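PDB 3KZG: arginine 3rd transport system periplasmic binding protein from Legionella pneumophila subsp. pneumophila str. Philadelphia 1, which probably binds arginine in the periplasm and delivers it to an ABC-type transport system, as a member of the bacterial solute-binding protein family 3. Local coordinates for residues 3-8 with 36-41; 53-58 with 69-74; 133-138 with 150-155. All blocks are in the same frame, centred on the assembly; numbering follows the deposited sequence.

Interaction 1 of 3, residues 3-8 with 36-41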
loop_
_atom_site.group_PDB
_atom_site.type_symbol
_atom_site.label_atom_id
_atom_site.label_comp_id
_atom_site.label_asym_id
_atom_site.label_seq_id
_atom_site.Cartn_x
_atom_site.Cartn_y
_atom_site.Cartn_z
ATOM N N LEU A 3 -9.586 22.802 28.182
ATOM C CA LEU A 3 -9.379 22.183 26.879
ATOM C C LEU A 3 -10.585 21.337 26.487
ATOM O O LEU A 3 -10.485 20.122 26.313
ATOM C CB LEU A 3 -8.106 21.330 26.905
ATOM C CG LEU A 3 -7.730 20.656 28.231
ATOM C CD1 LEU A 3 -8.837 19.715 28.682
ATOM C CD2 LEU A 3 -6.423 19.896 28.059
ATOM N N ASN A 4 -11.729 21.999 26.351
ATOM C CA ASN A 4 -12.973 21.335 25.989
ATOM C C ASN A 4 -13.658 22.178 24.921
ATOM O O ASN A 4 -13.861 23.380 25.099
ATOM C CB ASN A 4 -13.874 21.207 27.222
ATOM C CG ASN A 4 -15.077 20.303 26.987
ATOM O OD1 ASN A 4 -15.831 20.013 27.915
ATOM N ND2 ASN A 4 -15.263 19.856 25.749
ATOM N N LEU A 5 -14.008 21.539 23.809
ATOM C CA LEU A 5 -14.652 22.233 22.705
ATOM C C LEU A 5 -16.124 21.874 22.567
ATOM O O LEU A 5 -16.547 20.773 22.916
ATOM C CB LEU A 5 -13.928 21.913 21.394
ATOM C CG LEU A 5 -12.449 22.297 21.291
ATOM C CD1 LEU A 5 -11.866 21.757 19.989
ATOM C CD2 LEU A 5 -12.304 23.810 21.361
ATOM N N THR A 6 -16.895 22.828 22.055
ATOM C CA THR A 6 -18.321 22.651 21.827
ATOM C C THR A 6 -18.537 22.770 20.322
ATOM O O THR A 6 -18.364 23.843 19.745
ATOM C CB THR A 6 -19.138 23.742 22.564
ATOM O OG1 THR A 6 -18.975 23.583 23.981
ATOM C CG2 THR A 6 -20.617 23.645 22.208
ATOM N N ILE A 7 -18.904 21.661 19.688
ATOM C CA ILE A 7 -19.116 21.658 18.248
ATOM C C ILE A 7 -20.585 21.574 17.861
ATOM O O ILE A 7 -21.319 20.715 18.335
ATOM C CB ILE A 7 -18.382 20.476 17.564
ATOM C CG1 ILE A 7 -16.893 20.495 17.916
ATOM C CG2 ILE A 7 -18.554 20.566 16.052
ATOM C CD1 ILE A 7 -16.586 19.978 19.293
ATOM N N GLY A 8 -21.002 22.478 16.986
ATOM C CA GLY A 8 -22.371 22.469 16.520
ATOM C C GLY A 8 -22.450 21.625 15.262
ATOM O O GLY A 8 -21.560 21.691 14.413
ATOM N N GLU A 36 -12.365 12.393 16.611
ATOM C CA GLU A 36 -10.955 12.038 16.479
ATOM C C GLU A 36 -10.037 13.269 16.472
ATOM O O GLU A 36 -8.967 13.253 17.082
ATOM C CB GLU A 36 -10.757 11.216 15.202
ATOM C CG GLU A 36 -9.334 10.801 14.909
ATOM C CD GLU A 36 -8.701 10.016 16.035
ATOM O OE1 GLU A 36 -9.443 9.362 16.795
ATOM O OE2 GLU A 36 -7.456 10.042 16.147
ATOM N N ILE A 37 -10.455 14.331 15.787
ATOM C CA ILE A 37 -9.666 15.557 15.730
ATOM C C ILE A 37 -9.484 16.155 17.131
ATOM O O ILE A 37 -8.409 16.660 17.468
ATOM C CB ILE A 37 -10.332 16.610 14.809
ATOM C CG1 ILE A 37 -10.270 16.137 13.351
ATOM C CG2 ILE A 37 -9.645 17.960 14.960
ATOM C CD1 ILE A 37 -10.966 17.050 12.375
ATOM N N CYS A 38 -10.532 16.092 17.945
ATOM C CA CYS A 38 -10.470 16.627 19.301
ATOM C C CYS A 38 -9.500 15.868 20.201
ATOM O O CYS A 38 -8.799 16.483 20.999
ATOM C CB CYS A 38 -11.863 16.644 19.938
ATOM S SG CYS A 38 -12.948 17.920 19.283
ATOM N N ARG A 39 -9.439 14.543 20.084
ATOM C CA ARG A 39 -8.515 13.794 20.933
ATOM C C ARG A 39 -7.075 14.127 20.565
ATOM O O ARG A 39 -6.190 14.139 21.424
ATOM C CB ARG A 39 -8.749 12.281 20.827
ATOM C CG ARG A 39 -8.473 11.663 19.473
ATOM C CD ARG A 39 -8.682 10.148 19.526
ATOM N NE ARG A 39 -7.596 9.459 20.220
ATOM C CZ ARG A 39 -6.389 9.250 19.700
ATOM N NH1 ARG A 39 -6.110 9.673 18.475
ATOM N NH2 ARG A 39 -5.458 8.625 20.408
ATOM N N ARG A 40 -6.848 14.402 19.284
ATOM C CA ARG A 40 -5.520 14.757 18.804
ATOM C C ARG A 40 -5.195 16.168 19.278
ATOM O O ARG A 40 -4.033 16.530 19.427
ATOM C CB ARG A 40 -5.467 14.660 17.275
ATOM C CG ARG A 40 -5.463 13.217 16.793
ATOM C CD ARG A 40 -5.591 13.094 15.284
ATOM N NE ARG A 40 -5.658 11.691 14.893
ATOM C CZ ARG A 40 -4.640 10.991 14.404
ATOM N NH1 ARG A 40 -3.452 11.560 14.229
ATOM N NH2 ARG A 40 -4.808 9.711 14.106
ATOM N N LEU A 41 -6.240 16.954 19.518
ATOM C CA LEU A 41 -6.092 18.314 20.012
ATOM C C LEU A 41 -5.975 18.249 21.534
ATOM O O LEU A 41 -5.745 19.263 22.192
ATOM C CB LEU A 41 -7.308 19.163 19.630
ATOM C CG LEU A 41 -7.436 19.601 18.168
ATOM C CD1 LEU A 41 -8.769 20.306 17.940
ATOM C CD2 LEU A 41 -6.278 20.525 17.822
#
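Leu-5 and Cys-38 make the centre of this contact, where strand 4-13 lies against the last turns of helix 29-40. Their CA atoms are 7.8 Å apart, the shortest such distance between the two segments. Leu-5 CD1 reaches Cys-38 SG at 4.0 Å and Leu-41 CD1 at the same 4.0 Å, so one methyl serves both helix partners; the two leucine side chains cross at about a right angle. Ile-7, one strand repeat further on, sends CD1 to the same sulfur at 4.2 Å. Cys-38 SG is turned anti to its carbonyl carbon (chi1 -73°), which turns the sulfur toward the strand, within reach of both Leu-5 CD1 and Ile-7 CD1. No hydrogen bond crosses, and the shared surface is small, 124 Å².

In the fold this is a helix packed on one face of the sheet in a periplasmic-binding-protein lobe: strand 4-13 and the parallel strand 44-50 are joined through helix 29-40, a beta-alpha-beta crossover. Cys-45 of the second strand touches both Ile-7 and Cys-38, extending the apolar layer.

Away from the strand the helix is polar: Arg-39 is exposed, while Glu-36 and Arg-40 also touch Met-215 of helix 202-217. The three form a salt-bridge network, in which Glu-36 OE2 accepts from Arg-39 NH1 on its syn side and, through its anti lone pair, from Arg-40 NE, each at 2.7 Å. Arg-40 NH1 also pairs with Asp-218.

Interaction 2 of 3, residues 53-58 with 69-74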
loop_
_atom_site.group_PDB
_atom_site.type_symbol
_atom_site.label_atom_id
_atom_site.label_comp_id
_atom_site.label_asym_id
_atom_site.label_seq_id
_atom_site.Cartn_x
_atom_site.Cartn_y
_atom_site.Cartn_z
ATOM N N ASP A 53 -29.852 25.371 9.116
ATOM C CA ASP A 53 -29.815 26.818 8.909
ATOM C C ASP A 53 -29.464 27.651 10.150
ATOM O O ASP A 53 -28.966 28.768 10.022
ATOM C CB ASP A 53 -31.151 27.300 8.346
ATOM C CG ASP A 53 -31.030 28.637 7.646
ATOM O OD1 ASP A 53 -32.062 29.316 7.465
ATOM O OD2 ASP A 53 -29.895 29.000 7.267
ATOM N N ASP A 54 -29.720 27.120 11.343
ATOM C CA ASP A 54 -29.413 27.861 12.560
ATOM C C ASP A 54 -27.939 27.784 12.955
ATOM O O ASP A 54 -27.490 28.525 13.832
ATOM C CB ASP A 54 -30.268 27.370 13.737
ATOM C CG ASP A 54 -31.736 27.762 13.609
ATOM O OD1 ASP A 54 -32.038 28.777 12.943
ATOM O OD2 ASP A 54 -32.586 27.060 14.194
ATOM N N LEU A 55 -27.190 26.895 12.309
ATOM C CA LEU A 55 -25.774 26.718 12.616
ATOM C C LEU A 55 -24.957 27.987 12.413
ATOM O O LEU A 55 -24.053 28.285 13.195
ATOM C CB LEU A 55 -25.184 25.585 11.766
ATOM C CG LEU A 55 -25.565 24.156 12.164
ATOM C CD1 LEU A 55 -25.036 23.173 11.130
ATOM C CD2 LEU A 55 -25.002 23.844 13.556
ATOM N N PHE A 56 -25.279 28.727 11.358
ATOM C CA PHE A 56 -24.576 29.959 11.037
ATOM C C PHE A 56 -24.665 31.000 12.162
ATOM O O PHE A 56 -23.641 31.508 12.627
ATOM C CB PHE A 56 -25.113 30.512 9.719
ATOM C CG PHE A 56 -25.020 29.529 8.576
ATOM C CD1 PHE A 56 -23.789 29.215 8.013
ATOM C CD2 PHE A 56 -26.158 28.877 8.103
ATOM C CE1 PHE A 56 -23.686 28.265 6.998
ATOM C CE2 PHE A 56 -26.065 27.924 7.087
ATOM C CZ PHE A 56 -24.827 27.618 6.536
ATOM N N PRO A 57 -25.887 31.330 12.619
ATOM C CA PRO A 57 -25.968 32.319 13.697
ATOM C C PRO A 57 -25.388 31.780 15.006
ATOM O O PRO A 57 -24.777 32.525 15.772
ATOM C CB PRO A 57 -27.464 32.614 13.778
ATOM C CG PRO A 57 -28.080 31.308 13.365
ATOM C CD PRO A 57 -27.232 30.928 12.174
ATOM N N ALA A 58 -25.568 30.484 15.246
ATOM C CA ALA A 58 -25.057 29.842 16.452
ATOM C C ALA A 58 -23.539 29.998 16.558
ATOM O O ALA A 58 -23.000 30.227 17.643
ATOM C CB ALA A 58 -25.426 28.362 16.456
ATOM N N ALA A 69 -20.933 20.062 9.650
ATOM C CA ALA A 69 -22.198 19.519 9.191
ATOM C C ALA A 69 -22.179 19.601 7.679
ATOM O O ALA A 69 -22.835 20.464 7.090
ATOM C CB ALA A 69 -23.344 20.342 9.750
ATOM N N SER A 70 -21.415 18.704 7.059
ATOM C CA SER A 70 -21.269 18.679 5.608
ATOM C C SER A 70 -21.316 20.112 5.082
ATOM O O SER A 70 -22.051 20.422 4.152
ATOM C CB SER A 70 -22.375 17.819 4.964
ATOM O OG SER A 70 -23.673 18.343 5.182
HETATM N N MSE A 71 -20.517 20.985 5.689
HETATM C CA MSE A 71 -20.474 22.387 5.293
HETATM C C MSE A 71 -19.583 22.645 4.092
HETATM O O MSE A 71 -18.361 22.535 4.180
HETATM C CB MSE A 71 -19.985 23.245 6.453
HETATM C CG MSE A 71 -20.245 24.723 6.225
HETATM SE SE MSE A 71 -22.156 25.030 6.063
HETATM C CE MSE A 71 -22.617 24.617 7.900
ATOM N N ILE A 72 -20.193 23.022 2.977
ATOM C CA ILE A 72 -19.445 23.279 1.756
ATOM C C ILE A 72 -18.767 24.642 1.713
ATOM O O ILE A 72 -19.408 25.681 1.893
ATOM C CB ILE A 72 -20.348 23.157 0.516
ATOM C CG1 ILE A 72 -21.016 21.779 0.493
ATOM C CG2 ILE A 72 -19.514 23.369 -0.754
ATOM C CD1 ILE A 72 -22.031 21.609 -0.605
ATOM N N ILE A 73 -17.462 24.626 1.458
ATOM C CA ILE A 73 -16.694 25.856 1.353
ATOM C C ILE A 73 -17.142 26.600 0.104
ATOM O O ILE A 73 -17.012 26.087 -1.011
ATOM C CB ILE A 73 -15.181 25.582 1.195
ATOM C CG1 ILE A 73 -14.649 24.813 2.396
ATOM C CG2 ILE A 73 -14.426 26.904 1.039
ATOM C CD1 ILE A 73 -13.170 24.536 2.300
ATOM N N THR A 74 -17.669 27.805 0.292
ATOM C CA THR A 74 -18.112 28.630 -0.829
ATOM C C THR A 74 -17.629 30.048 -0.582
ATOM O O THR A 74 -17.396 30.437 0.561
ATOM C CB THR A 74 -19.654 28.678 -0.958
ATOM O OG1 THR A 74 -20.203 29.386 0.161
ATOM C CG2 THR A 74 -20.238 27.274 -1.000
#
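Phe-56 and Met-71, the latter present as selenomethionine, meet through the far end of the ring: SE lies 3.7 Å from Phe-56 CE1 and equally close to CZ. Measured to the ring centroid the selenium is 4.7 Å away and 67° off the ring normal, an oblique Met-aromatic contact. The terminal methyl follows, with Met-71 CE 3.9 Å from Phe-56 CE1. Beside this pair, Leu-55 CD1 rests on Ala-69 CB at 3.6 Å and, more loosely, comes within 4.3 Å of Met-71 CE. That selenomethionine methyl is therefore met by both helix residues, by the ring of Phe-56 and by one branch of Leu-55.

Two torsion features bring the selenium here. Met-71 CG stands anti to the backbone N (chi1 -166°), and the chain then bends at chi2 and chi3, which folds SE and CE round to the ring. All four touching residues are buried, and no hydrogen bond crosses between the segments.

The contact packs helix 55-60 onto the loop that follows strand 66-67, within a family 3 solute-binding protein lobe. In the next shell, Met-196 touches both Phe-56 and Met-71, Phe-83 also lies on Met-71, and Arg-77 makes a cation-pi interaction with the Phe-56 ring. Tyr-50 backs Leu-55 from strand 44-50. The loop itself is pinned through its backbone: Ser-70 N donates to Asp-30 OD2, Met-71 pairs with Ser-194, and Ile-73 pairs with Glu-191 and Gly-192.

Interaction 3 of 3, residues 133-138 with 150-155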
loop_
_atom_site.group_PDB
_atom_site.type_symbol
_atom_site.label_atom_id
_atom_site.label_comp_id
_atom_site.label_asym_id
_atom_site.label_seq_id
_atom_site.Cartn_x
_atom_site.Cartn_y
_atom_site.Cartn_z
ATOM N N GLN A 133 -38.244 25.662 -10.286
ATOM C CA GLN A 133 -38.719 26.412 -9.143
ATOM C C GLN A 133 -38.145 25.705 -7.925
ATOM O O GLN A 133 -38.178 24.479 -7.837
ATOM C CB GLN A 133 -40.243 26.397 -9.100
ATOM C CG GLN A 133 -40.831 27.228 -7.978
ATOM C CD GLN A 133 -42.345 27.275 -8.035
ATOM O OE1 GLN A 133 -42.929 27.692 -9.037
ATOM N NE2 GLN A 133 -42.987 26.847 -6.957
ATOM N N VAL A 134 -37.598 26.481 -6.997
ATOM C CA VAL A 134 -37.002 25.923 -5.797
ATOM C C VAL A 134 -37.901 26.054 -4.571
ATOM O O VAL A 134 -38.484 27.108 -4.317
ATOM C CB VAL A 134 -35.649 26.610 -5.481
ATOM C CG1 VAL A 134 -35.017 25.968 -4.253
ATOM C CG2 VAL A 134 -34.718 26.510 -6.676
ATOM N N ILE A 135 -38.013 24.968 -3.819
ATOM C CA ILE A 135 -38.806 24.958 -2.598
ATOM C C ILE A 135 -37.797 24.736 -1.479
ATOM O O ILE A 135 -37.124 23.703 -1.437
ATOM C CB ILE A 135 -39.849 23.811 -2.603
ATOM C CG1 ILE A 135 -40.896 24.065 -3.687
ATOM C CG2 ILE A 135 -40.505 23.688 -1.240
ATOM C CD1 ILE A 135 -41.732 25.310 -3.459
ATOM N N PHE A 136 -37.673 25.723 -0.598
ATOM C CA PHE A 136 -36.741 25.655 0.522
ATOM C C PHE A 136 -37.339 24.903 1.699
ATOM O O PHE A 136 -38.446 25.205 2.142
ATOM C CB PHE A 136 -36.352 27.070 0.975
ATOM C CG PHE A 136 -35.589 27.850 -0.054
ATOM C CD1 PHE A 136 -34.197 27.883 -0.027
ATOM C CD2 PHE A 136 -36.257 28.534 -1.062
ATOM C CE1 PHE A 136 -33.479 28.585 -0.991
ATOM C CE2 PHE A 136 -35.546 29.242 -2.036
ATOM C CZ PHE A 136 -34.152 29.264 -1.997
ATOM N N TYR A 137 -36.594 23.930 2.205
ATOM C CA TYR A 137 -37.024 23.134 3.344
ATOM C C TYR A 137 -36.003 23.326 4.457
ATOM O O TYR A 137 -34.798 23.266 4.209
ATOM C CB TYR A 137 -37.096 21.654 2.961
ATOM C CG TYR A 137 -38.250 21.303 2.046
ATOM C CD1 TYR A 137 -39.558 21.226 2.534
ATOM C CD2 TYR A 137 -38.037 21.034 0.693
ATOM C CE1 TYR A 137 -40.621 20.889 1.701
ATOM C CE2 TYR A 137 -39.092 20.696 -0.149
ATOM C CZ TYR A 137 -40.381 20.625 0.361
ATOM O OH TYR A 137 -41.420 20.291 -0.478
ATOM N N GLU A 138 -36.472 23.567 5.676
ATOM C CA GLU A 138 -35.556 23.768 6.793
ATOM C C GLU A 138 -34.979 22.451 7.300
ATOM O O GLU A 138 -33.819 22.398 7.697
ATOM C CB GLU A 138 -36.251 24.521 7.935
ATOM C CG GLU A 138 -36.614 25.961 7.589
ATOM C CD GLU A 138 -37.116 26.743 8.791
ATOM O OE1 GLU A 138 -38.092 26.296 9.429
ATOM O OE2 GLU A 138 -36.536 27.805 9.097
ATOM N N ASN A 150 -45.232 14.280 -3.181
ATOM C CA ASN A 150 -45.224 14.878 -4.506
ATOM C C ASN A 150 -45.396 16.397 -4.450
ATOM O O ASN A 150 -45.992 16.994 -5.350
ATOM C CB ASN A 150 -46.332 14.248 -5.360
ATOM C CG ASN A 150 -46.105 14.438 -6.843
ATOM O OD1 ASN A 150 -45.017 14.165 -7.357
ATOM N ND2 ASN A 150 -47.138 14.896 -7.545
ATOM N N GLN A 151 -44.880 17.015 -3.390
ATOM C CA GLN A 151 -44.954 18.467 -3.232
ATOM C C GLN A 151 -43.854 19.082 -4.106
ATOM O O GLN A 151 -43.934 20.240 -4.509
ATOM C CB GLN A 151 -44.750 18.855 -1.767
ATOM C CG GLN A 151 -45.711 18.174 -0.792
ATOM C CD GLN A 151 -47.158 18.632 -0.933
ATOM O OE1 GLN A 151 -47.793 18.433 -1.969
ATOM N NE2 GLN A 151 -47.686 19.243 0.121
ATOM N N VAL A 152 -42.815 18.291 -4.360
ATOM C CA VAL A 152 -41.715 18.675 -5.236
ATOM C C VAL A 152 -41.493 17.452 -6.126
ATOM O O VAL A 152 -41.805 16.324 -5.728
ATOM C CB VAL A 152 -40.399 19.010 -4.464
ATOM C CG1 VAL A 152 -40.557 20.324 -3.701
ATOM C CG2 VAL A 152 -40.028 17.883 -3.518
ATOM N N ASP A 153 -40.977 17.676 -7.328
ATOM C CA ASP A 153 -40.727 16.599 -8.275
ATOM C C ASP A 153 -39.436 15.851 -7.972
ATOM O O ASP A 153 -39.288 14.674 -8.301
ATOM C CB ASP A 153 -40.656 17.163 -9.693
ATOM C CG ASP A 153 -41.896 17.935 -10.075
ATOM O OD1 ASP A 153 -43.004 17.378 -9.949
ATOM O OD2 ASP A 153 -41.764 19.098 -10.508
ATOM N N ALA A 154 -38.493 16.548 -7.353
ATOM C CA ALA A 154 -37.208 15.958 -7.024
ATOM C C ALA A 154 -36.511 16.825 -5.988
ATOM O O ALA A 154 -36.988 17.905 -5.638
ATOM C CB ALA A 154 -36.343 15.855 -8.276
ATOM N N SER A 155 -35.370 16.342 -5.520
ATOM C CA SER A 155 -34.586 17.036 -4.516
ATOM C C SER A 155 -33.097 17.011 -4.868
ATOM O O SER A 155 -32.593 16.019 -5.398
ATOM C CB SER A 155 -34.815 16.370 -3.154
ATOM O OG SER A 155 -33.921 16.868 -2.178
#
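Ile-135 and Tyr-137, on one side of strand 133-137, both reach Val-152 in the loop that leads into strand 154-158. Helix 140-148 lies between the two strands in the chain, and both run parallel to strand 112-116, which separates them in the five-stranded sheet; the connection is a beta-alpha-beta crossover that skips one strand position.

The apolar contacts converge on one methyl. Val-152 CG1 stands 3.7 Å from Ile-135 CB and 3.8 Å from Ile-135 CG1, and it also meets Tyr-137 CE2 at 3.9 Å. Its position follows from chi1 -71°, which sets CG1 anti to the carbonyl carbon. Ile-135 and Val-152 have the closest CA atoms of the two segments, 7.4 Å, and no hydrogen bond passes between the segments.

Backbone bonding is taken up by strand 112-116 and the residue after it instead: Ile-135 pairs with Ile-113 and Val-115, and Tyr-137 with Val-115 and Lys-117. On the neighbouring helix, Asp-142 and Met-143 touch the tyrosine side chain. Two residues before Val-152, Asn-150 has positive phi (62°) and ends that helix in a Schellman motif.

The tyrosine ring meets Val-152 CG1 edge-on, with the methyl in the ring plane and the two side chains approaching from opposite directions. The hydroxyl makes a separate set of contacts: Tyr-137 OH lies 3.8 Å from Gln-151 CB and 3.3 Å from Val-152 CG1.

In the fold
From the N terminus the three contacts follow one another in series, neither nested nor crossed. Interaction 1 closes the 27 residues between 3-8 and 36-41, bringing strand 4-13 and helix 29-40 together. Interaction 2 then closes a shorter loop of 10 residues, holding helix 55-60 to the segment after strand 66-67. These two meet directly: Gly-8 C lies 3.8 Å from Leu-55 CD2, so the two contacts touch there. Interaction 3 closes the 11 residues containing helix 140-148, on the separate five-stranded sheet. Its centre is about 36 Å from that of interaction 1, across the chain's centre, while nearest atoms of interactions 2 and 3 are about 5 Å apart without touching.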